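Local coordinates for RNA-induced transcriptional silencing complex protein tas3 (Schizosaccharomyces pombe, PDB 3D1B) that serves as a core adaptor subunit of the RITS complex in RNA interference, supporting heterochromatin formation and accurate chromosome segregation, represented here by its C-terminal alpha motif, at residues L25-T30 against S113-E118. Residues are numbered along the deposited sequence; the frame is centred on the assembly and turned at random.
Sequences LSFFQT and SQILKE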
loop_
_atom_site.group_PDB
_atom_site.type_symbol
_atom_site.label_atom_id
_atom_site.label_comp_id
_atom_site.label_asym_id
_atom_site.label_seq_id
_atom_site.Cartn_x
_atom_site.Cartn_y
_atom_site.Cartn_z
ATOM N N LEU A 25 19.570 -5.083 -1.792
ATOM C CA LEU A 25 19.098 -6.464 -1.677
ATOM C C LEU A 25 19.493 -7.229 -2.928
ATOM O O LEU A 25 19.316 -6.738 -4.037
ATOM C CB LEU A 25 17.577 -6.500 -1.528
ATOM C CG LEU A 25 17.046 -6.015 -0.182
ATOM C CD1 LEU A 25 15.532 -5.861 -0.252
ATOM C CD2 LEU A 25 17.444 -7.006 0.905
ATOM N N SER A 26 20.016 -8.436 -2.747
ATOM C CA SER A 26 20.426 -9.251 -3.882
ATOM C C SER A 26 19.255 -9.477 -4.829
ATOM O O SER A 26 19.416 -9.472 -6.053
ATOM C CB SER A 26 20.969 -10.594 -3.394
ATOM O OG SER A 26 22.114 -10.399 -2.578
ATOM N N PHE A 27 18.072 -9.669 -4.254
ATOM C CA PHE A 27 16.865 -9.896 -5.038
ATOM C C PHE A 27 16.575 -8.706 -5.950
ATOM O O PHE A 27 16.139 -8.871 -7.088
ATOM C CB PHE A 27 15.690 -10.155 -4.089
ATOM C CG PHE A 27 14.387 -10.450 -4.779
ATOM C CD1 PHE A 27 14.285 -11.486 -5.705
ATOM C CD2 PHE A 27 13.250 -9.702 -4.479
ATOM C CE1 PHE A 27 13.065 -11.776 -6.324
ATOM C CE2 PHE A 27 12.025 -9.982 -5.089
ATOM C CZ PHE A 27 11.936 -11.023 -6.015
ATOM N N PHE A 28 16.812 -7.500 -5.446
ATOM C CA PHE A 28 16.583 -6.299 -6.234
ATOM C C PHE A 28 17.632 -6.221 -7.342
ATOM O O PHE A 28 17.312 -5.949 -8.500
ATOM C CB PHE A 28 16.705 -5.058 -5.342
ATOM C CG PHE A 28 16.489 -3.761 -6.071
ATOM C CD1 PHE A 28 15.216 -3.202 -6.174
ATOM C CD2 PHE A 28 17.564 -3.090 -6.651
ATOM C CE1 PHE A 28 15.015 -1.987 -6.844
ATOM C CE2 PHE A 28 17.376 -1.879 -7.322
ATOM C CZ PHE A 28 16.101 -1.323 -7.419
ATOM N N GLN A 29 18.881 -6.489 -6.977
ATOM C CA GLN A 29 19.993 -6.407 -7.922
ATOM C C GLN A 29 20.044 -7.499 -8.983
ATOM O O GLN A 29 20.850 -7.415 -9.907
ATOM C CB GLN A 29 21.322 -6.353 -7.160
ATOM C CG GLN A 29 21.379 -5.217 -6.152
ATOM C CD GLN A 29 22.784 -4.913 -5.666
ATOM O OE1 GLN A 29 23.658 -5.773 -5.688
ATOM N NE2 GLN A 29 22.999 -3.684 -5.202
ATOM N N THR A 30 19.215 -8.532 -8.849
ATOM C CA THR A 30 19.181 -9.585 -9.857
ATOM C C THR A 30 17.945 -9.417 -10.737
ATOM O O THR A 30 17.747 -10.167 -11.689
ATOM C CB THR A 30 19.177 -11.005 -9.232
ATOM O OG1 THR A 30 18.103 -11.128 -8.295
ATOM C CG2 THR A 30 20.492 -11.277 -8.534
ATOM N N SER A 113 12.870 -16.293 2.980
ATOM C CA SER A 113 13.595 -16.202 4.239
ATOM C C SER A 113 15.001 -15.641 4.021
ATOM O O SER A 113 15.508 -14.888 4.851
ATOM C CB SER A 113 13.667 -17.573 4.914
ATOM O OG SER A 113 12.382 -17.955 5.395
ATOM N N GLN A 114 15.625 -15.996 2.902
ATOM C CA GLN A 114 16.957 -15.481 2.603
ATOM C C GLN A 114 16.894 -13.968 2.390
ATOM O O GLN A 114 17.730 -13.224 2.903
ATOM C CB GLN A 114 17.530 -16.153 1.354
ATOM C CG GLN A 114 17.803 -17.635 1.516
ATOM C CD GLN A 114 18.269 -18.274 0.221
ATOM O OE1 GLN A 114 19.313 -17.910 -0.323
ATOM N NE2 GLN A 114 17.495 -19.229 -0.280
ATOM N N ILE A 115 15.901 -13.513 1.631
ATOM C CA ILE A 115 15.746 -12.085 1.370
ATOM C C ILE A 115 15.527 -11.340 2.689
ATOM O O ILE A 115 16.126 -10.290 2.935
ATOM C CB ILE A 115 14.545 -11.820 0.435
ATOM C CG1 ILE A 115 14.766 -12.513 -0.914
ATOM C CG2 ILE A 115 14.368 -10.323 0.223
ATOM C CD1 ILE A 115 13.591 -12.402 -1.860
ATOM N N LEU A 116 14.670 -11.891 3.542
ATOM C CA LEU A 116 14.380 -11.262 4.824
ATOM C C LEU A 116 15.635 -11.184 5.688
ATOM O O LEU A 116 15.890 -10.169 6.336
ATOM C CB LEU A 116 13.290 -12.046 5.569
ATOM C CG LEU A 116 13.000 -11.532 6.986
ATOM C CD1 LEU A 116 12.403 -10.135 6.928
ATOM C CD2 LEU A 116 12.044 -12.489 7.690
ATOM N N LYS A 117 16.416 -12.258 5.690
ATOM C CA LYS A 117 17.637 -12.300 6.482
ATOM C C LYS A 117 18.615 -11.234 6.000
ATOM O O LYS A 117 19.301 -10.596 6.800
ATOM C CB LYS A 117 18.287 -13.682 6.386
ATOM C CG LYS A 117 19.513 -13.841 7.271
ATOM C CD LYS A 117 19.147 -13.785 8.748
ATOM C CE LYS A 117 20.285 -13.206 9.576
ATOM N NZ LYS A 117 21.584 -13.880 9.292
ATOM N N GLU A 118 18.670 -11.037 4.688
ATOM C CA GLU A 118 19.565 -10.044 4.112
ATOM C C GLU A 118 19.096 -8.647 4.511
ATOM O O GLU A 118 19.903 -7.785 4.868
ATOM C CB GLU A 118 19.575 -10.185 2.591
ATOM C CG GLU A 118 20.814 -9.659 1.918
ATOM C CD GLU A 118 20.814 -9.953 0.432
ATOM O OE1 GLU A 118 20.007 -9.341 -0.289
ATOM O OE2 GLU A 118 21.613 -10.805 -0.013
HETATM O O HOH W 1 17.770 -10.314 -1.394
#
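Glu-118 of helix 109-122 grips the short helix 26-29 at Ser-26 through a two-pronged carboxylate contact, backed by an apolar pairing of Phe-27 with Ile-115, in the all-helical C-terminal motif of Tas3. Both carboxylate oxygens are engaged: OE1 accepts a hydrogen bond from the backbone N of Ser-26 at 2.6 Å, nearly straight (169°), and OE2 accepts one from Ser-26 OG, also at 2.6 Å. Each is met on the syn side, somewhat out of the carboxylate plane. Water 1 adds a bridge, donating to Glu-118 OE1 and accepting from the backbone N of Phe-27, which lies 2.9 Å from the water, so the acid serves two successive amides, one directly and one through water. The reach comes from an extended Glu-118 chain with CG anti to the backbone N (chi1 -156°). It runs past Leu-25 in the opposite sense, bringing Leu-25 CD2 within 3.7 Å of Glu-118 OE1. With an alanine here in place of the glutamate, the Ser-26 amide and hydroxyl would probably lose the carboxylate that accepts from both, and the water its carboxylate mate. Beside this polar pairing, Ile-115 CD1 lies over one face of the Phe-27 ring in a CH-pi contact, 3.9 Å from the centroid and displaced toward the CG side of the rim. Phe-27 and Ile-115 both also pack on Ile-98 of helix 89-105, while Phe-28 turns to helix 32-46, so the short helix 26-29 bridges helix 32-46 and the C-terminal helix pair 89-105 and 109-122.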